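Local atomic coordinates of bartonella effector protein (Bep) substrate of VirB T4SS (Bartonella clarridgeiae, PDB entry 4YK2), a protein that is an effector substrate of the VirB type IV secretion system, which exports it from the bacterium probably by recognising its BID domain, the part of the protein described here. Residues Gln35-Glu40 against Ile113-Asp118; Glu40-Ser45 against Gly50-Leu55; Ser79-Ala84 against Ser97-Ala102. All blocks are in the same frame, centred on the assembly; numbering follows the deposited sequence.

Contact 1: Gln35-Glu40 against Ile113-Asp118; sequences QEQEKE and IHKYAD
Gln37 CG stands beside the backbone N (chi1 -68°) and Tyr116 CG lies anti to its own (chi1 171°), which puts the glutamine chain on Lys115 and the tyrosine ring by Glu38. In Gln37 a bend at chi2 then swings the amide across the Lys115 stem. The backbones are nearest at the first pair, with Gln37 CA 5.4 Å from Tyr116 CA. The two segments, on helix 21-49 and helix 106-123 of the four-helix bundle of the BID domain, run roughly antiparallel, with segment axes 8.9 Å apart at closest.

Gln37 CB rests against Tyr116 CB at 3.8 Å and sits at the edge of the tyrosine ring. Beyond it the amide meets the lysine stem, with Gln37 CD 3.6 Å from Lys115 CB. The stem is extended and takes its ammonium onward to the solvent side, where one water accepts from Gln37 NE2 at 2.9 Å and from Lys115 NZ at 3.2 Å. Glu38 CG approaches Tyr116 CE1 obliquely at 3.6 Å, its carboxylate turned 22° from the ring plane. The tyrosine, whose side chain also packs on Ile34 and Ile41, is buried and fills the interface inward of these long chains.

No direct hydrogen bond or salt bridge spans the two segments. Long polar residues suit this border: the methylenes of Gln37 and Glu38 pack on Tyr116 and the Lys115 stem packs on the Gln37 amide, while Gln37 NE2 and Lys115 NZ stay hydrated, so van der Waals contact and one water bridge hold the helices together here.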
# COMPACT_ATOMS: atom_id res chain seq x y z
N GLN A 35 -1.87 -3.27 11.29
CA GLN A 35 -0.84 -4.26 11.09
C GLN A 35 -1.15 -5.21 9.92
O GLN A 35 -0.27 -5.52 9.13
CB GLN A 35 -0.62 -5.06 12.36
CG GLN A 35 0.52 -6.04 12.30
CD GLN A 35 0.66 -6.83 13.59
OE1 GLN A 35 1.75 -6.91 14.17
NE2 GLN A 35 -0.45 -7.41 14.05
N GLU A 36 -2.40 -5.64 9.80
CA GLU A 36 -2.77 -6.51 8.69
C GLU A 36 -2.62 -5.83 7.32
O GLU A 36 -2.28 -6.49 6.34
CB GLU A 36 -4.21 -7.02 8.85
CG GLU A 36 -4.36 -8.16 9.88
CD GLU A 36 -3.39 -9.32 9.62
OE1 GLU A 36 -3.56 -10.02 8.59
OE2 GLU A 36 -2.47 -9.53 10.44
N GLN A 37 -2.91 -4.53 7.24
CA GLN A 37 -2.73 -3.82 5.97
C GLN A 37 -1.26 -3.66 5.64
O GLN A 37 -0.87 -3.80 4.48
CB GLN A 37 -3.42 -2.46 6.00
CG GLN A 37 -4.96 -2.59 6.06
CD GLN A 37 -5.49 -3.55 5.02
OE1 GLN A 37 -5.09 -3.51 3.86
NE2 GLN A 37 -6.41 -4.42 5.43
N GLU A 38 -0.44 -3.37 6.65
CA GLU A 38 0.99 -3.23 6.43
C GLU A 38 1.55 -4.52 5.85
O GLU A 38 2.37 -4.50 4.95
CB GLU A 38 1.73 -2.88 7.72
CG GLU A 38 1.45 -1.50 8.26
CD GLU A 38 2.22 -1.22 9.54
OE1 GLU A 38 2.50 -2.19 10.28
OE2 GLU A 38 2.54 -0.05 9.82
N LYS A 39 1.10 -5.65 6.37
CA LYS A 39 1.54 -6.95 5.88
C LYS A 39 1.12 -7.17 4.42
O LYS A 39 1.91 -7.60 3.59
CB LYS A 39 0.98 -8.06 6.78
CG LYS A 39 1.40 -9.48 6.41
CD LYS A 39 0.75 -10.48 7.38
CE LYS A 39 1.28 -11.90 7.21
NZ LYS A 39 0.85 -12.80 8.32
N GLU A 40 -0.14 -6.88 4.11
CA GLU A 40 -0.63 -7.06 2.75
C GLU A 40 0.05 -6.08 1.78
O GLU A 40 0.33 -6.44 0.63
CB GLU A 40 -2.15 -6.91 2.69
CG GLU A 40 -2.78 -7.09 1.31
CD GLU A 40 -2.72 -8.53 0.78
OE1 GLU A 40 -2.05 -9.38 1.38
OE2 GLU A 40 -3.37 -8.80 -0.25
N ILE A 113 -3.59 0.27 0.55
CA ILE A 113 -3.10 1.56 1.03
C ILE A 113 -4.27 2.42 1.52
O ILE A 113 -4.15 3.10 2.54
CB ILE A 113 -2.27 2.27 -0.07
CG1 ILE A 113 -0.94 1.55 -0.26
CG2 ILE A 113 -2.03 3.74 0.29
CD1 ILE A 113 -0.17 2.01 -1.51
N HIS A 114 -5.40 2.38 0.82
CA HIS A 114 -6.59 3.11 1.27
C HIS A 114 -7.09 2.56 2.61
O HIS A 114 -7.46 3.33 3.50
CB HIS A 114 -7.71 3.05 0.23
CG HIS A 114 -7.62 4.10 -0.84
ND1 HIS A 114 -7.91 5.43 -0.61
CD2 HIS A 114 -7.28 4.00 -2.15
CE1 HIS A 114 -7.74 6.11 -1.73
NE2 HIS A 114 -7.36 5.27 -2.68
N LYS A 115 -7.09 1.24 2.76
CA LYS A 115 -7.49 0.62 4.03
C LYS A 115 -6.54 0.98 5.17
O LYS A 115 -6.98 1.27 6.28
CB LYS A 115 -7.57 -0.90 3.89
CG LYS A 115 -8.76 -1.37 3.07
CD LYS A 115 -8.86 -2.88 3.05
CE LYS A 115 -9.98 -3.33 2.12
NZ LYS A 115 -9.85 -4.76 1.73
N TYR A 116 -5.24 0.96 4.89
CA TYR A 116 -4.22 1.38 5.84
C TYR A 116 -4.48 2.82 6.29
O TYR A 116 -4.53 3.12 7.49
CB TYR A 116 -2.83 1.24 5.22
CG TYR A 116 -1.71 1.83 6.03
CD1 TYR A 116 -1.13 1.13 7.08
CD2 TYR A 116 -1.20 3.09 5.73
CE1 TYR A 116 -0.11 1.67 7.82
CE2 TYR A 116 -0.18 3.65 6.46
CZ TYR A 116 0.37 2.93 7.50
OH TYR A 116 1.40 3.48 8.22
N ALA A 117 -4.67 3.72 5.32
CA ALA A 117 -4.94 5.12 5.61
C ALA A 117 -6.21 5.32 6.45
O ALA A 117 -6.23 6.14 7.35
CB ALA A 117 -5.06 5.91 4.33
N ASP A 118 -7.26 4.58 6.12
CA ASP A 118 -8.51 4.65 6.87
C ASP A 118 -8.32 4.20 8.31
O ASP A 118 -8.88 4.79 9.23
CB ASP A 118 -9.60 3.78 6.22
CG ASP A 118 -10.16 4.38 4.94
OD1 ASP A 118 -9.84 5.55 4.64
OD2 ASP A 118 -10.92 3.68 4.24
O HOH W 1 -8.34 -6.21 4.17

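Contact 2: Glu40-Ser45 against Gly50-Leu55; sequences EIRRLS and GNQNQL. With SO4 (sulfate ion), chain E.
Arg42 and Gln52 bring the two backbones within 4.3 Å, CA to CA, where the chain leaves helix 21-49 and doubles back along its last turns. Two CA-H...O contacts tie them: Arg42 CA approaches Gln52 O, and Gln52 CA approaches Arg42 O, each at 3.4 Å. Gly50, the first residue after the helix, takes a positive phi of 79°, where a side chain would jam against the preceding carbonyl; its N makes a weak bond to Ser45 O. Asn51 to Gln54 then form a type I beta turn, and Asn51 OD1 accepts from Asn53 N in an Asx turn, so this asparagine fixes the turn with its own amide.

This is the corner that leads from the first long helix of the bundle into helix 56-64, for which Leu55 stands at the N-cap position. Ser45 faces the turn. Its hydroxyl donates to Ile41 O at 2.8 Å, and because Ser45 N reaches the same carbonyl from the opposite face, that oxygen is gripped twice. A small polar residue suits this buried spot: one water donates to Ser45 OG and to Gln52 O and accepts from Leu55 N at 2.9 Å, linking helix to loop.

Outward, Arg42 in the conformer described (a second was modelled) slides beside Asn53, its CD 3.7 Å from Asn53 OD1. Gln52 CG occupies the crowded position between N and carbonyl carbon (chi1 63°), which places its extended chain across Arg42, the OE1 near the guanidinium plane at its edge. Inward, Ile41 packs on Ala112, and Leu55 on Phe83. At the start of the turn, Asn51 ND2 donates to sulfate O2 at 3.0 Å; the ion is probably from the crystallisation liquor.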
# COMPACT_ATOMS: atom_id res chain seq x y z
N GLU A 40 -0.14 -6.88 4.11
CA GLU A 40 -0.63 -7.06 2.75
C GLU A 40 0.05 -6.08 1.78
O GLU A 40 0.33 -6.44 0.63
CB GLU A 40 -2.15 -6.91 2.69
CG GLU A 40 -2.78 -7.09 1.31
CD GLU A 40 -2.72 -8.53 0.78
OE1 GLU A 40 -2.05 -9.38 1.38
OE2 GLU A 40 -3.37 -8.80 -0.25
N ILE A 41 0.33 -4.86 2.24
CA ILE A 41 1.07 -3.90 1.41
C ILE A 41 2.48 -4.42 1.08
O ILE A 41 2.96 -4.27 -0.05
CB ILE A 41 1.11 -2.51 2.08
CG1 ILE A 41 -0.30 -1.90 2.06
CG2 ILE A 41 2.10 -1.59 1.34
CD1 ILE A 41 -0.43 -0.62 2.89
N ARG A 42 3.14 -5.03 2.06
CA ARG A 42 4.45 -5.63 1.81
C ARG A 42 4.35 -6.76 0.78
O ARG A 42 5.17 -6.83 -0.15
CB ARG A 42 5.08 -6.15 3.11
CG ARG A 42 5.76 -5.08 3.95
CD ARG A 42 6.62 -5.68 5.06
NE ARG A 42 5.86 -6.60 5.90
CZ ARG A 42 5.29 -6.25 7.05
NH1 ARG A 42 5.39 -5.01 7.51
NH2 ARG A 42 4.62 -7.16 7.74
N ARG A 43 3.35 -7.63 0.94
CA ARG A 43 3.16 -8.76 0.04
C ARG A 43 2.89 -8.30 -1.39
O ARG A 43 3.50 -8.79 -2.35
CB ARG A 43 2.00 -9.65 0.52
CG ARG A 43 1.93 -11.02 -0.20
CD ARG A 43 0.66 -11.82 0.17
NE ARG A 43 -0.55 -11.12 -0.28
CZ ARG A 43 -1.06 -11.21 -1.51
NH1 ARG A 43 -0.47 -11.97 -2.43
NH2 ARG A 43 -2.16 -10.54 -1.83
N LEU A 44 2.00 -7.33 -1.52
CA LEU A 44 1.68 -6.78 -2.84
C LEU A 44 2.81 -5.95 -3.45
O LEU A 44 3.00 -5.95 -4.68
CB LEU A 44 0.40 -5.95 -2.75
CG LEU A 44 -0.86 -6.77 -2.41
CD1 LEU A 44 -2.00 -5.85 -2.07
CD2 LEU A 44 -1.27 -7.68 -3.57
N SER A 45 3.57 -5.24 -2.62
CA SER A 45 4.69 -4.43 -3.12
C SER A 45 5.81 -5.31 -3.68
O SER A 45 6.48 -4.95 -4.66
CB SER A 45 5.25 -3.52 -2.01
OG SER A 45 4.32 -2.49 -1.65
N GLY A 50 8.92 -5.81 -6.73
CA GLY A 50 10.06 -6.67 -6.41
C GLY A 50 10.75 -6.23 -5.13
O GLY A 50 11.84 -6.69 -4.84
N ASN A 51 10.11 -5.34 -4.37
CA ASN A 51 10.67 -4.86 -3.09
C ASN A 51 9.51 -4.61 -2.14
O ASN A 51 8.71 -3.70 -2.35
CB ASN A 51 11.51 -3.59 -3.29
CG ASN A 51 12.17 -3.10 -2.00
OD1 ASN A 51 11.84 -3.53 -0.89
ND2 ASN A 51 13.13 -2.20 -2.14
N GLN A 52 9.40 -5.43 -1.11
CA GLN A 52 8.23 -5.35 -0.24
C GLN A 52 8.17 -4.03 0.53
O GLN A 52 7.12 -3.65 1.05
CB GLN A 52 8.20 -6.54 0.73
CG GLN A 52 9.33 -6.62 1.69
CD GLN A 52 9.33 -7.94 2.45
OE1 GLN A 52 8.27 -8.46 2.81
NE2 GLN A 52 10.51 -8.51 2.65
N ASN A 53 9.30 -3.32 0.59
CA ASN A 53 9.34 -2.02 1.25
C ASN A 53 9.52 -0.85 0.28
O ASN A 53 9.98 0.22 0.67
CB ASN A 53 10.45 -1.99 2.30
CG ASN A 53 10.23 -3.03 3.39
OD1 ASN A 53 9.13 -3.13 3.95
ND2 ASN A 53 11.25 -3.83 3.66
N GLN A 54 9.15 -1.05 -0.99
CA GLN A 54 9.35 -0.02 -2.02
C GLN A 54 8.75 1.34 -1.62
O GLN A 54 9.37 2.40 -1.82
CB GLN A 54 8.74 -0.47 -3.36
CG GLN A 54 9.13 0.43 -4.53
CD GLN A 54 10.61 0.33 -4.83
OE1 GLN A 54 11.11 -0.74 -5.13
NE2 GLN A 54 11.32 1.43 -4.68
N LEU A 55 7.56 1.31 -1.04
CA LEU A 55 6.84 2.54 -0.75
C LEU A 55 6.92 2.96 0.72
O LEU A 55 6.03 3.68 1.20
CB LEU A 55 5.37 2.40 -1.15
CG LEU A 55 5.12 2.00 -2.59
CD1 LEU A 55 3.62 1.76 -2.81
CD2 LEU A 55 5.68 3.03 -3.63
S SO4 E . 15.91 -2.32 -4.77
O1 SO4 E . 15.33 -3.60 -5.19
O2 SO4 E . 14.84 -1.39 -4.42
O3 SO4 E . 16.67 -1.76 -5.88
O4 SO4 E . 16.80 -2.53 -3.63
O HOH W 2 5.87 -0.83 -0.05

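Contact 3: Ser79-Ala84 against Ser97-Ala102; sequences SPESFA and SKRKQA. With SO4 (sulfate ion), chain D.
Glu81 and Arg99 reach for each other from opposite directions, the carboxylate arriving over one face of the guanidinium with the two planes 74° apart. Glu81 OE2 stands 3.8 Å from Arg99 NH1. Glu81 OE2 is almost as near to Arg99 CZ, at 4.0 Å. The oxygen is well out of the guanidinium plane and no N-H points at it, so this long salt bridge is a matter of charge alone. Glu81 was also modelled in a second conformer, and the pairing applies to the one described.

The directional bonds of both groups go to the intervening chain. Arg99 NE donates to Ala87 O and its NH2 to Gly88 O, while Glu81 OE2 accepts from Leu86 N. The arginine can do this because its chain folds twice, at chi2 (60°) and chi3 (57°), and so turns the flat N-H edge toward those carbonyls. Arginine suits a place where several backbone oxygens must be satisfied at once, and the nearby carboxylate probably offsets the charge of its guanidinium. A water in the guanidinium plane, at its edge, accepts from Arg99 NH2 at 3.2 Å and donates weakly to Glu81 OE2, a looser link between the two.

At the start of helix 97-103, Ser97 N donates to sulfate O2 at 2.7 Å; an anion there would be favoured by the partial positive charge of a helix's amino end. The ion is probably from the crystallisation liquor. Asn96 OD1 accepts from Arg99 N on the same turn.

The contact thus connects the 3-10 segment 80-82, which follows helix 69-78, and helix 97-103, which are separated in the chain by a loop and the strand pair 90-91 and 94-95, a region that probably belongs to the hook topping the bundle.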
# COMPACT_ATOMS: atom_id res chain seq x y z
N SER A 79 0.51 6.15 -12.79
CA SER A 79 1.93 6.21 -13.15
C SER A 79 2.79 5.47 -12.13
O SER A 79 3.68 6.07 -11.51
CB SER A 79 2.42 7.67 -13.25
OG SER A 79 1.56 8.46 -14.05
N PRO A 80 2.54 4.16 -11.95
CA PRO A 80 3.29 3.43 -10.92
C PRO A 80 4.81 3.45 -11.08
O PRO A 80 5.51 3.40 -10.08
CB PRO A 80 2.75 2.00 -11.06
CG PRO A 80 2.20 1.94 -12.44
CD PRO A 80 1.60 3.28 -12.65
N GLU A 81 5.31 3.55 -12.31
CA GLU A 81 6.76 3.51 -12.48
C GLU A 81 7.41 4.86 -12.10
O GLU A 81 8.62 4.99 -12.09
CB GLU A 81 7.14 3.04 -13.91
CG GLU A 81 6.97 1.50 -14.06
CD GLU A 81 7.51 0.89 -15.36
OE1 GLU A 81 7.26 1.47 -16.44
OE2 GLU A 81 8.16 -0.20 -15.29
N SER A 82 6.59 5.84 -11.71
CA SER A 82 7.12 7.02 -11.01
C SER A 82 7.83 6.62 -9.73
O SER A 82 8.80 7.26 -9.33
CB SER A 82 5.99 8.01 -10.66
OG SER A 82 5.51 8.65 -11.83
N PHE A 83 7.34 5.57 -9.06
CA PHE A 83 7.94 5.16 -7.79
C PHE A 83 9.17 4.27 -8.00
O PHE A 83 10.19 4.44 -7.34
CB PHE A 83 6.89 4.45 -6.91
CG PHE A 83 5.74 5.33 -6.50
CD1 PHE A 83 5.95 6.41 -5.65
CD2 PHE A 83 4.45 5.09 -6.96
CE1 PHE A 83 4.90 7.24 -5.28
CE2 PHE A 83 3.40 5.90 -6.58
CZ PHE A 83 3.62 6.97 -5.73
N ALA A 84 9.05 3.32 -8.92
CA ALA A 84 10.14 2.41 -9.25
C ALA A 84 9.73 1.63 -10.48
O ALA A 84 8.55 1.58 -10.82
CB ALA A 84 10.43 1.45 -8.09
N SER A 97 5.68 -12.72 -17.93
CA SER A 97 4.66 -13.13 -16.97
C SER A 97 4.76 -12.38 -15.64
O SER A 97 3.75 -12.01 -15.04
CB SER A 97 4.75 -14.64 -16.72
OG SER A 97 3.81 -15.04 -15.74
N LYS A 98 5.99 -12.15 -15.20
CA LYS A 98 6.24 -11.42 -13.97
C LYS A 98 5.70 -9.99 -14.08
O LYS A 98 5.11 -9.46 -13.13
CB LYS A 98 7.74 -11.40 -13.66
CG LYS A 98 8.07 -11.32 -12.19
CD LYS A 98 9.55 -11.56 -11.95
CE LYS A 98 9.87 -11.58 -10.47
NZ LYS A 98 11.31 -11.88 -10.21
N ARG A 99 5.88 -9.36 -15.23
CA ARG A 99 5.37 -8.01 -15.45
C ARG A 99 3.84 -7.99 -15.44
O ARG A 99 3.23 -7.08 -14.89
CB ARG A 99 5.89 -7.43 -16.76
CG ARG A 99 5.30 -6.06 -17.09
CD ARG A 99 5.64 -5.02 -16.02
NE ARG A 99 7.08 -4.89 -15.79
CZ ARG A 99 7.87 -4.03 -16.44
NH1 ARG A 99 7.37 -3.23 -17.38
NH2 ARG A 99 9.17 -3.98 -16.16
N LYS A 100 3.23 -8.99 -16.07
CA LYS A 100 1.78 -9.07 -16.11
C LYS A 100 1.21 -9.25 -14.70
O LYS A 100 0.24 -8.60 -14.35
CB LYS A 100 1.32 -10.20 -17.04
CG LYS A 100 1.65 -9.94 -18.51
CD LYS A 100 1.00 -10.96 -19.44
CE LYS A 100 1.19 -10.57 -20.90
NZ LYS A 100 0.49 -11.50 -21.84
N GLN A 101 1.84 -10.08 -13.88
CA GLN A 101 1.40 -10.22 -12.48
C GLN A 101 1.59 -8.93 -11.70
O GLN A 101 0.75 -8.59 -10.87
CB GLN A 101 2.14 -11.36 -11.77
CG GLN A 101 1.68 -12.76 -12.18
CD GLN A 101 0.16 -12.92 -12.14
OE1 GLN A 101 -0.49 -13.13 -13.18
NE2 GLN A 101 -0.41 -12.82 -10.95
N ALA A 102 2.69 -8.21 -11.95
CA ALA A 102 2.92 -6.94 -11.28
C ALA A 102 1.77 -5.99 -11.57
O ALA A 102 1.17 -5.42 -10.64
CB ALA A 102 4.25 -6.32 -11.73
S SO4 D . 7.63 -15.62 -19.43
O1 SO4 D . 7.06 -16.78 -18.75
O2 SO4 D . 6.59 -14.62 -19.63
O3 SO4 D . 8.70 -15.06 -18.62
O4 SO4 D . 8.16 -16.03 -20.73
O HOH W 3 10.09 -1.49 -17.86

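Contacts 1 and 2 share helix 21-49 and Glu40 and lie near the centre of the chain, both partly buried, mixing buried and exposed residues. Contact 3 is small and peripheral, joining exposed Glu81 to buried Arg99, its centre about 20 Å from that of contact 1. Contacts 2 and 3 touch through Gln54 on Ala84, which brings the corner after helix 21-49 against the loop after helix 69-78. Chemistry follows place: contact 1 joins two bundle helices by apolar stems around a buried tyrosine and one water bridge, contact 2 closes a helix-to-helix corner with backbone contacts and a bridging water, and contact 3 relies on charge and arginine bonds to loop carbonyls.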